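Local coordinates for protein endo-1,3-beta-glucanase, family GH16 (Zobellia galactanivorans, PDB 4BPZ) that probably hydrolyses internal beta-1,3-glucosidic bonds of glucans such as laminarin, as the calcium-binding family GH16 catalytic module of a longer protein, at residues K108-P112 against A229-G235; I66-E71 against D81-L87; A113-A119 against P221-N227. The protein carries 1 engineered substitution. All coordinates share one frame; numbering follows the deposited sequence. Where two conformers were deposited one is given.

How the interactions relate
From the N terminus, interaction 2 closes first: 66-71 pairs with 81-87 across only nine residues, and the contact is finished before the other two begin. Next come 108-112 and, directly after it, 113-119, two segments that share strand 110-118. Both wait more than a hundred residues for strand 222-230, which runs past them antiparallel, so interaction 3 is nested inside the long loop that interaction 1 closes. Strand 222-230 also lies beside strand 82-93, which brings interaction 2 into the same layer: Met230 packs on Ala68 and Tyr82, and Arg86 reaches Trp115 and Leu225. Interactions 1 and 3 both touch the bound glucose.

Interaction 1: K108-P112 against A229-G235; sequences KGTWP and AMGGTLG. With GLC (alpha-D-glucopyranose), chain C.
Leu234 lays its CB over the indole of Trp111, 3.6 Å from the centroid of the six-membered ring, a CH-pi contact made squarely on the face. CG of Trp111 is anti to the backbone N (chi1 178°), which sends the ring away from its own strand and over the chain at 231-235. There CE3 comes to 3.4 Å from Gly231 O, which lies at the ring edge. On the cleft side, Trp111 NE1 gives its hydrogen to Glu147 OE1 and also lies 3.1 Å from the glucose O6. The backbones behind the ring are joined directly. Gly109 O takes the N-H of Gly231 at 2.9 Å, nearly straight at 175°, and Gly109 CA adds a CH...O contact of 3.3 Å to Gly235 O. Here strands 110-118 and 222-230 of the GH16 beta-sandwich reach the end of their antiparallel pairing, with Trp111 and Ala229 as a hydrogen-bonded pair, and the chain turns into the short helix 232-235. On the other face of the sheet, Thr110 CG2 rests on Met230 SD at 3.8 Å. Toward solvent the packing thins: exposed Thr233 offers its CB to Trp111 CH2 at 4.2 Å.

Interaction 2: I66-E71 against D81-L87; sequences IRAIKE and DYTSARL
Lys70 passes obliquely along the CD2-CE2 side of Tyr82, and it can be traced from base to tip. CB lies 3.8 Å from Tyr82 CE2. CG, anti to the backbone N (chi1 -176°), still touches CE2 and passes 3.8 Å from Asp81 O. From there the chain continues fully extended. NZ is hydrogen-bonded to Glu240 O and also gives a hydrogen to a water at 2.8 Å that bonds in turn to Tyr82 OH, in the plane of the ring. On the face that carries Ile69 and Thr83, Thr83 OG1 donates to Glu71 OE1 at 2.8 Å, arriving 38° out of the carboxylate plane, while OE2 of the same group forms a salt bridge with Arg53. The backbones of Ile69 and Thr83 form a hydrogen-bonded antiparallel pair, with both N-H...O bonds at 2.9 Å. Toward Ile66 the strands spread, and apolar contact takes over, Ile66 CG2 meeting Ala85 CB at 4.0 Å. In the GH16 beta-sandwich, strand 63-75 also pairs with strands 57-60 and 244-255, while strand 82-93 is flanked by strands 48-50 and 222-230.

Interaction 3: A113-A119 against P221-N227; sequences AIWTLGA and PHYLLLN. With GLC (alpha-D-glucopyranose), chain C.
The floor of the glucan-binding cleft is made here, where strands 110-118 and 222-230 of the GH16 beta-sandwich run side by side and turn Ala113 and Trp115 up to the sugar. Trp115 is sandwiched: the glucose puts C5 3.4 Å above one face of the indole, over its centre, and Leu225 lies against the opposite face, with CB 3.7 Å from the centroid of the five-membered ring. A chi1 of 58° sets CG between the backbone N and the carbonyl carbon and folds the ring over the sheet toward strand 222-230. There NE1 donates to Asn227 OD1 at 2.9 Å, close to the ring plane, with the amide turned 71° from the indole. This bond should fix the ring's rotation, leaving a flat apolar platform for the sugar. Ala113 CB widens it, touching the glucose C6 at 3.5 Å. The backbone ladder beneath is regular, with Ala113-Asn227, Trp115-Leu225 and Leu117-Tyr223 as hydrogen-bonded pairs, and Ala119 N closes it on Pro221 O at 2.7 Å. Leu117 lies alongside Tyr223, its CD1 near the phenol oxygen, which is also bonded to Ser121. At the same end Gly118 CA sits over the His222 ring, 3.7 Å from its centroid, and Trp193 meets that imidazole edge-to-face. On the face away from the sugar, which also carries Thr116, Ile114 CG2 meets Leu226 CD2 at 4.0 Å, and Leu224 stands beside them. These three pack in the sandwich interior against Phe247, Ile249 and Val252 of strand 244-255. In the cleft-lining layer, strand 110-118 is flanked on its other edge by strands 142-144 and 146-147, and strand 222-230 by strand 82-93.

Interaction 1: K108-P112 against A229-G235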
loop_
_atom_site.group_PDB
_atom_site.type_symbol
_atom_site.label_atom_id
_atom_site.label_comp_id
_atom_site.label_asym_id
_atom_site.label_seq_id
_atom_site.Cartn_x
_atom_site.Cartn_y
_atom_site.Cartn_z
ATOM N N LYS A 108 15.106 10.693 0.584
ATOM C CA LYS A 108 14.621 11.036 1.889
ATOM C C LYS A 108 13.257 11.718 1.817
ATOM O O LYS A 108 13.052 12.519 0.916
ATOM C CB LYS A 108 15.659 11.973 2.603
ATOM C CG LYS A 108 15.343 12.284 4.039
ATOM C CD LYS A 108 16.580 12.973 4.689
ATOM C CE LYS A 108 16.127 13.387 6.086
ATOM N NZ LYS A 108 17.213 13.812 7.028
ATOM N N GLY A 109 12.397 11.429 2.787
ATOM C CA GLY A 109 11.076 12.014 2.833
ATOM C C GLY A 109 9.955 11.165 2.228
ATOM O O GLY A 109 8.787 11.482 2.443
ATOM N N THR A 110 10.323 10.164 1.436
ATOM C CA THR A 110 9.354 9.308 0.773
ATOM C C THR A 110 8.934 8.155 1.693
ATOM O O THR A 110 9.729 7.591 2.465
ATOM C CB THR A 110 9.947 8.748 -0.531
ATOM O OG1 THR A 110 11.098 7.929 -0.212
ATOM C CG2 THR A 110 10.319 9.784 -1.540
ATOM N N TRP A 111 7.653 7.792 1.563
ATOM C CA TRP A 111 7.020 6.760 2.385
ATOM C C TRP A 111 6.228 5.854 1.470
ATOM O O TRP A 111 4.970 6.020 1.353
ATOM C CB TRP A 111 6.195 7.433 3.480
ATOM C CG TRP A 111 5.436 6.534 4.400
ATOM C CD1 TRP A 111 5.485 5.156 4.498
ATOM C CD2 TRP A 111 4.480 6.994 5.370
ATOM N NE1 TRP A 111 4.583 4.728 5.489
ATOM C CE2 TRP A 111 3.974 5.844 5.999
ATOM C CE3 TRP A 111 4.040 8.247 5.768
ATOM C CZ2 TRP A 111 3.039 5.932 7.026
ATOM C CZ3 TRP A 111 3.100 8.347 6.814
ATOM C CH2 TRP A 111 2.628 7.191 7.433
ATOM N N PRO A 112 6.832 4.930 0.802
ATOM C CA PRO A 112 6.086 3.996 -0.067
ATOM C C PRO A 112 5.408 2.930 0.777
ATOM O O PRO A 112 5.866 2.585 1.870
ATOM C CB PRO A 112 7.215 3.324 -0.908
ATOM C CG PRO A 112 8.386 3.271 0.095
ATOM C CD PRO A 112 8.312 4.616 0.828
ATOM N N ALA A 229 3.453 8.116 0.061
ATOM C CA ALA A 229 3.158 9.329 0.831
ATOM C C ALA A 229 4.435 10.150 0.922
ATOM O O ALA A 229 5.542 9.619 0.844
ATOM C CB ALA A 229 2.639 8.930 2.201
ATOM N N MET A 230 4.280 11.430 1.139
ATOM C CA MET A 230 5.427 12.372 1.371
ATOM C C MET A 230 5.320 12.940 2.770
ATOM O O MET A 230 4.284 13.448 3.175
ATOM C CB MET A 230 5.409 13.466 0.373
ATOM C CG MET A 230 5.748 13.030 -1.050
ATOM S SD MET A 230 7.384 12.213 -1.243
ATOM C CE MET A 230 8.500 13.511 -0.658
ATOM N N GLY A 231 6.431 12.871 3.508
ATOM C CA GLY A 231 6.433 13.414 4.865
ATOM C C GLY A 231 5.503 12.634 5.764
ATOM O O GLY A 231 5.271 11.431 5.633
ATOM N N GLY A 232 4.968 13.370 6.759
ATOM C CA GLY A 232 4.133 12.725 7.760
ATOM C C GLY A 232 4.882 11.796 8.687
ATOM O O GLY A 232 6.141 11.804 8.759
ATOM N N THR A 233 4.154 10.957 9.394
ATOM C CA THR A 233 4.704 10.093 10.481
ATOM C C THR A 233 5.958 9.404 10.089
ATOM O O THR A 233 6.998 9.456 10.747
ATOM C CB THR A 233 3.644 9.093 10.986
ATOM O OG1 THR A 233 2.450 9.841 11.258
ATOM C CG2 THR A 233 4.100 8.394 12.284
ATOM N N LEU A 234 5.840 8.610 9.028
ATOM C CA LEU A 234 6.953 7.801 8.556
ATOM C C LEU A 234 7.708 8.402 7.402
ATOM O O LEU A 234 8.843 7.949 7.177
ATOM C CB LEU A 234 6.549 6.400 8.254
ATOM C CG LEU A 234 6.124 5.507 9.433
ATOM C CD1 LEU A 234 5.968 4.022 8.978
ATOM C CD2 LEU A 234 6.942 5.643 10.696
ATOM N N GLY A 235 7.203 9.389 6.678
ATOM C CA GLY A 235 8.013 10.033 5.694
ATOM C C GLY A 235 9.081 10.929 6.327
ATOM O O GLY A 235 10.223 10.985 5.829
HETATM C C1 GLC C . -0.260 1.624 7.701
HETATM C C2 GLC C . -0.886 2.833 8.476
HETATM C C3 GLC C . -1.631 3.687 7.440
HETATM C C4 GLC C . -0.736 4.086 6.349
HETATM C C5 GLC C . -0.375 2.792 5.661
HETATM C C6 GLC C . 0.545 2.964 4.473
HETATM O O1 GLC C . -1.201 0.621 7.383
HETATM O O2 GLC C . -1.726 2.294 9.465
HETATM O O3 GLC C . -2.178 4.894 8.122
HETATM O O4 GLC C . -1.413 4.995 5.459
HETATM O O5 GLC C . 0.346 1.975 6.610
HETATM O O6 GLC C . 1.779 3.572 4.837
#

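Interaction 2: I66-E71 against D81-L87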
loop_
_atom_site.group_PDB
_atom_site.type_symbol
_atom_site.label_atom_id
_atom_site.label_comp_id
_atom_site.label_asym_id
_atom_site.label_seq_id
_atom_site.Cartn_x
_atom_site.Cartn_y
_atom_site.Cartn_z
ATOM N N ILE A 66 4.769 4.702 -9.778
ATOM C CA ILE A 66 4.110 5.757 -9.020
ATOM C C ILE A 66 5.211 6.789 -8.745
ATOM O O ILE A 66 6.341 6.418 -8.389
ATOM C CB ILE A 66 3.502 5.225 -7.682
ATOM C CG1 ILE A 66 2.398 4.229 -8.074
ATOM C CG2 ILE A 66 2.992 6.377 -6.855
ATOM C CD1 ILE A 66 1.880 3.418 -6.834
ATOM N N ARG A 67 4.890 8.060 -8.982
ATOM C CA ARG A 67 5.909 9.139 -8.909
ATOM C C ARG A 67 5.390 10.214 -8.027
ATOM O O ARG A 67 4.316 10.794 -8.257
ATOM C CB ARG A 67 6.183 9.604 -10.339
ATOM C CG ARG A 67 7.167 10.809 -10.377
ATOM C CD ARG A 67 7.746 11.060 -11.738
ATOM N NE ARG A 67 6.681 11.227 -12.739
ATOM C CZ ARG A 67 6.806 10.987 -14.054
ATOM N NH1 ARG A 67 8.000 10.627 -14.554
ATOM N NH2 ARG A 67 5.726 11.092 -14.822
ATOM N N ALA A 68 6.177 10.522 -6.976
ATOM C CA ALA A 68 5.906 11.643 -6.080
ATOM C C ALA A 68 6.714 12.844 -6.569
ATOM O O ALA A 68 7.886 12.683 -6.952
ATOM C CB ALA A 68 6.318 11.287 -4.686
ATOM N N ILE A 69 6.141 14.027 -6.494
ATOM C CA ILE A 69 6.742 15.246 -7.093
ATOM C C ILE A 69 6.525 16.393 -6.160
ATOM O O ILE A 69 5.451 16.580 -5.589
ATOM C CB ILE A 69 6.096 15.596 -8.431
ATOM C CG1 ILE A 69 6.029 14.429 -9.399
ATOM C CG2 ILE A 69 6.811 16.768 -9.076
ATOM C CD1 ILE A 69 5.255 14.691 -10.662
ATOM N N LYS A 70 7.573 17.229 -5.971
ATOM C CA LYS A 70 7.372 18.532 -5.301
ATOM C C LYS A 70 6.719 19.442 -6.317
ATOM O O LYS A 70 7.325 19.822 -7.371
ATOM C CB LYS A 70 8.727 19.098 -4.838
ATOM C CG LYS A 70 8.552 20.406 -4.051
ATOM C CD LYS A 70 9.855 20.829 -3.440
ATOM C CE LYS A 70 9.615 22.008 -2.500
ATOM N NZ LYS A 70 10.918 22.346 -1.848
ATOM N N GLU A 71 5.483 19.829 -6.048
ATOM C CA GLU A 71 4.602 20.490 -7.023
ATOM C C GLU A 71 3.465 21.053 -6.218
ATOM O O GLU A 71 2.782 20.322 -5.464
ATOM C CB GLU A 71 4.026 19.362 -8.012
ATOM C CG GLU A 71 2.964 19.896 -8.898
ATOM C CD GLU A 71 2.290 18.875 -9.767
ATOM O OE1 GLU A 71 2.584 17.649 -9.702
ATOM O OE2 GLU A 71 1.450 19.327 -10.607
ATOM N N ASP A 81 1.984 20.786 -1.213
ATOM C CA ASP A 81 3.279 21.068 -1.870
ATOM C C ASP A 81 3.848 19.857 -2.609
ATOM O O ASP A 81 4.912 19.971 -3.227
ATOM C CB ASP A 81 4.303 21.468 -0.793
ATOM C CG ASP A 81 3.984 22.792 -0.164
ATOM O OD1 ASP A 81 3.240 23.592 -0.793
ATOM O OD2 ASP A 81 4.483 23.031 0.960
ATOM N N TYR A 82 3.177 18.689 -2.565
ATOM C CA TYR A 82 3.614 17.482 -3.215
ATOM C C TYR A 82 2.421 16.815 -3.845
ATOM O O TYR A 82 1.311 16.884 -3.290
ATOM C CB TYR A 82 4.290 16.473 -2.249
ATOM C CG TYR A 82 5.454 17.098 -1.507
ATOM C CD1 TYR A 82 5.217 17.788 -0.291
ATOM C CD2 TYR A 82 6.726 17.096 -2.021
ATOM C CE1 TYR A 82 6.262 18.473 0.357
ATOM C CE2 TYR A 82 7.813 17.749 -1.381
ATOM C CZ TYR A 82 7.550 18.410 -0.200
ATOM O OH TYR A 82 8.590 19.070 0.397
ATOM N N THR A 83 2.665 16.069 -4.896
ATOM C CA THR A 83 1.634 15.175 -5.505
ATOM C C THR A 83 2.186 13.790 -5.618
ATOM O O THR A 83 3.426 13.564 -5.708
ATOM C CB THR A 83 1.242 15.721 -6.934
ATOM O OG1 THR A 83 2.398 15.697 -7.740
ATOM C CG2 THR A 83 0.611 17.057 -6.874
ATOM N N SER A 84 1.298 12.798 -5.617
ATOM C CA SER A 84 1.658 11.401 -5.746
ATOM C C SER A 84 0.406 10.651 -6.248
ATOM O O SER A 84 -0.559 11.290 -6.676
ATOM C CB SER A 84 2.189 10.893 -4.413
ATOM O OG SER A 84 2.691 9.605 -4.528
ATOM N N ALA A 85 0.447 9.326 -6.167
ATOM C CA ALA A 85 -0.734 8.519 -6.502
ATOM C C ALA A 85 -0.927 7.478 -5.416
ATOM O O ALA A 85 0.008 7.018 -4.757
ATOM C CB ALA A 85 -0.603 7.859 -7.853
ATOM N N ARG A 86 -2.214 7.121 -5.265
ATOM C CA ARG A 86 -2.686 6.111 -4.297
ATOM C C ARG A 86 -3.700 5.214 -5.072
ATOM O O ARG A 86 -4.822 5.672 -5.327
ATOM C CB ARG A 86 -3.320 6.774 -3.059
ATOM C CG ARG A 86 -3.889 5.811 -2.053
ATOM C CD ARG A 86 -4.149 6.566 -0.770
ATOM N NE ARG A 86 -4.928 5.755 0.212
ATOM C CZ ARG A 86 -4.720 5.785 1.525
ATOM N NH1 ARG A 86 -3.652 6.317 2.066
ATOM N NH2 ARG A 86 -5.629 5.162 2.313
ATOM N N LEU A 87 -3.288 4.037 -5.409
ATOM C CA LEU A 87 -4.099 3.066 -6.176
ATOM C C LEU A 87 -4.726 2.080 -5.215
ATOM O O LEU A 87 -4.160 1.776 -4.156
ATOM C CB LEU A 87 -3.259 2.293 -7.141
ATOM C CG LEU A 87 -2.464 3.074 -8.160
ATOM C CD1 LEU A 87 -1.692 2.130 -9.084
ATOM C CD2 LEU A 87 -3.339 3.993 -8.942
HETATM O O HOH W 1 11.082 19.969 -0.349
#

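Interaction 3: A113-A119 against P221-N227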
loop_
_atom_site.group_PDB
_atom_site.type_symbol
_atom_site.label_atom_id
_atom_site.label_comp_id
_atom_site.label_asym_id
_atom_site.label_seq_id
_atom_site.Cartn_x
_atom_site.Cartn_y
_atom_site.Cartn_z
ATOM N N ALA A 113 4.326 2.360 0.225
ATOM C CA ALA A 113 3.653 1.283 0.903
ATOM C C ALA A 113 2.928 0.370 -0.082
ATOM O O ALA A 113 2.410 0.814 -1.114
ATOM C CB ALA A 113 2.652 1.809 1.915
ATOM N N ILE A 114 2.899 -0.904 0.302
ATOM C CA ILE A 114 2.098 -1.983 -0.318
ATOM C C ILE A 114 1.273 -2.498 0.870
ATOM O O ILE A 114 1.883 -3.015 1.827
ATOM C CB ILE A 114 2.950 -3.081 -0.870
ATOM C CG1 ILE A 114 3.971 -2.550 -1.913
ATOM C CG2 ILE A 114 2.063 -4.183 -1.494
ATOM C CD1 ILE A 114 5.053 -3.549 -2.292
ATOM N N TRP A 115 -0.045 -2.408 0.843
ATOM C CA TRP A 115 -0.770 -2.743 2.077
ATOM C C TRP A 115 -2.206 -3.044 1.719
ATOM O O TRP A 115 -2.594 -2.985 0.561
ATOM C CB TRP A 115 -0.619 -1.604 3.094
ATOM C CG TRP A 115 -1.102 -0.253 2.644
ATOM C CD1 TRP A 115 -0.619 0.552 1.653
ATOM C CD2 TRP A 115 -2.112 0.537 3.299
ATOM N NE1 TRP A 115 -1.238 1.766 1.638
ATOM C CE2 TRP A 115 -2.152 1.771 2.642
ATOM C CE3 TRP A 115 -2.970 0.322 4.405
ATOM C CZ2 TRP A 115 -2.973 2.854 3.073
ATOM C CZ3 TRP A 115 -3.782 1.348 4.829
ATOM C CH2 TRP A 115 -3.807 2.611 4.189
ATOM N N THR A 116 -2.967 -3.436 2.712
ATOM C CA THR A 116 -4.387 -3.802 2.519
ATOM C C THR A 116 -5.247 -3.062 3.534
ATOM O O THR A 116 -4.812 -2.709 4.614
ATOM C CB THR A 116 -4.633 -5.319 2.674
ATOM O OG1 THR A 116 -4.674 -5.674 4.066
ATOM C CG2 THR A 116 -3.642 -6.188 1.910
ATOM N N LEU A 117 -6.503 -2.925 3.131
ATOM C CA LEU A 117 -7.570 -2.521 4.037
ATOM C C LEU A 117 -8.699 -3.537 3.886
ATOM O O LEU A 117 -9.005 -3.990 2.765
ATOM C CB LEU A 117 -8.111 -1.131 3.722
ATOM C CG LEU A 117 -7.290 0.067 4.190
ATOM C CD1 LEU A 117 -7.703 1.354 3.568
ATOM C CD2 LEU A 117 -7.315 0.091 5.717
ATOM N N GLY A 118 -9.407 -3.790 4.988
ATOM C CA GLY A 118 -10.655 -4.488 4.865
ATOM C C GLY A 118 -11.587 -3.774 3.923
ATOM O O GLY A 118 -11.708 -2.548 3.937
ATOM N N ALA A 119 -12.279 -4.598 3.086
ATOM C CA ALA A 119 -13.183 -4.013 2.101
ATOM C C ALA A 119 -14.413 -3.364 2.738
ATOM O O ALA A 119 -15.124 -2.637 2.000
ATOM C CB ALA A 119 -13.600 -5.010 1.028
ATOM N N PRO A 221 -13.174 -9.875 3.214
ATOM C CA PRO A 221 -12.349 -9.421 2.063
ATOM C C PRO A 221 -11.524 -8.219 2.379
ATOM O O PRO A 221 -11.995 -7.303 3.081
ATOM C CB PRO A 221 -13.386 -9.097 0.976
ATOM C CG PRO A 221 -14.530 -10.140 1.264
ATOM C CD PRO A 221 -14.613 -10.023 2.821
ATOM N N HIS A 222 -10.342 -8.181 1.807
ATOM C CA HIS A 222 -9.464 -6.970 1.798
ATOM C C HIS A 222 -9.160 -6.619 0.376
ATOM O O HIS A 222 -9.297 -7.407 -0.539
ATOM C CB HIS A 222 -8.129 -7.273 2.545
ATOM C CG HIS A 222 -8.195 -7.237 4.026
ATOM N ND1 HIS A 222 -9.058 -7.842 4.865
ATOM C CD2 HIS A 222 -7.281 -6.573 4.785
ATOM C CE1 HIS A 222 -8.728 -7.465 6.145
ATOM N NE2 HIS A 222 -7.638 -6.690 6.076
ATOM N N TYR A 223 -8.793 -5.350 0.160
ATOM C CA TYR A 223 -8.249 -4.876 -1.095
ATOM C C TYR A 223 -6.853 -4.351 -0.919
ATOM O O TYR A 223 -6.432 -4.006 0.199
ATOM C CB TYR A 223 -9.168 -3.850 -1.789
ATOM C CG TYR A 223 -9.445 -2.627 -0.992
ATOM C CD1 TYR A 223 -8.595 -1.489 -1.043
ATOM C CD2 TYR A 223 -10.552 -2.556 -0.122
ATOM C CE1 TYR A 223 -8.866 -0.364 -0.310
ATOM C CE2 TYR A 223 -10.829 -1.428 0.616
ATOM C CZ TYR A 223 -9.998 -0.321 0.491
ATOM O OH TYR A 223 -10.323 0.812 1.211
ATOM N N LEU A 224 -6.105 -4.293 -2.004
ATOM C CA LEU A 224 -4.704 -3.874 -2.007
ATOM C C LEU A 224 -4.597 -2.372 -2.290
ATOM O O LEU A 224 -5.366 -1.805 -3.096
ATOM C CB LEU A 224 -3.946 -4.613 -3.118
ATOM C CG LEU A 224 -2.423 -4.495 -3.139
ATOM C CD1 LEU A 224 -1.831 -5.274 -1.945
ATOM C CD2 LEU A 224 -1.892 -5.101 -4.453
ATOM N N LEU A 225 -3.630 -1.708 -1.635
ATOM C CA LEU A 225 -3.271 -0.357 -1.871
ATOM C C LEU A 225 -1.804 -0.235 -2.243
ATOM O O LEU A 225 -0.965 -0.946 -1.660
ATOM C CB LEU A 225 -3.547 0.539 -0.647
ATOM C CG LEU A 225 -5.021 0.629 -0.157
ATOM C CD1 LEU A 225 -5.339 -0.424 0.881
ATOM C CD2 LEU A 225 -5.350 2.003 0.352
ATOM N N LEU A 226 -1.490 0.714 -3.131
ATOM C CA LEU A 226 -0.108 1.022 -3.537
ATOM C C LEU A 226 0.013 2.526 -3.549
ATOM O O LEU A 226 -0.817 3.198 -4.182
ATOM C CB LEU A 226 0.138 0.544 -4.987
ATOM C CG LEU A 226 -0.032 -0.946 -5.171
ATOM C CD1 LEU A 226 -0.032 -1.219 -6.710
ATOM C CD2 LEU A 226 1.000 -1.769 -4.459
ATOM N N ASN A 227 1.027 3.086 -2.898
ATOM C CA ASN A 227 1.104 4.550 -2.830
ATOM C C ASN A 227 2.529 4.996 -2.489
ATOM O O ASN A 227 3.316 4.196 -1.968
ATOM C CB ASN A 227 0.111 5.139 -1.822
ATOM C CG ASN A 227 0.428 4.763 -0.405
ATOM O OD1 ASN A 227 0.178 3.620 -0.015
ATOM N ND2 ASN A 227 1.080 5.637 0.340
HETATM C C1 GLC C . -0.260 1.624 7.701
HETATM C C2 GLC C . -0.886 2.833 8.476
HETATM C C3 GLC C . -1.631 3.687 7.440
HETATM C C4 GLC C . -0.736 4.086 6.349
HETATM C C5 GLC C . -0.375 2.792 5.661
HETATM C C6 GLC C . 0.545 2.964 4.473
HETATM O O1 GLC C . -1.201 0.621 7.383
HETATM O O2 GLC C . -1.726 2.294 9.465
HETATM O O3 GLC C . -2.178 4.894 8.122
HETATM O O4 GLC C . -1.413 4.995 5.459
HETATM O O5 GLC C . 0.346 1.975 6.610
HETATM O O6 GLC C . 1.779 3.572 4.837
#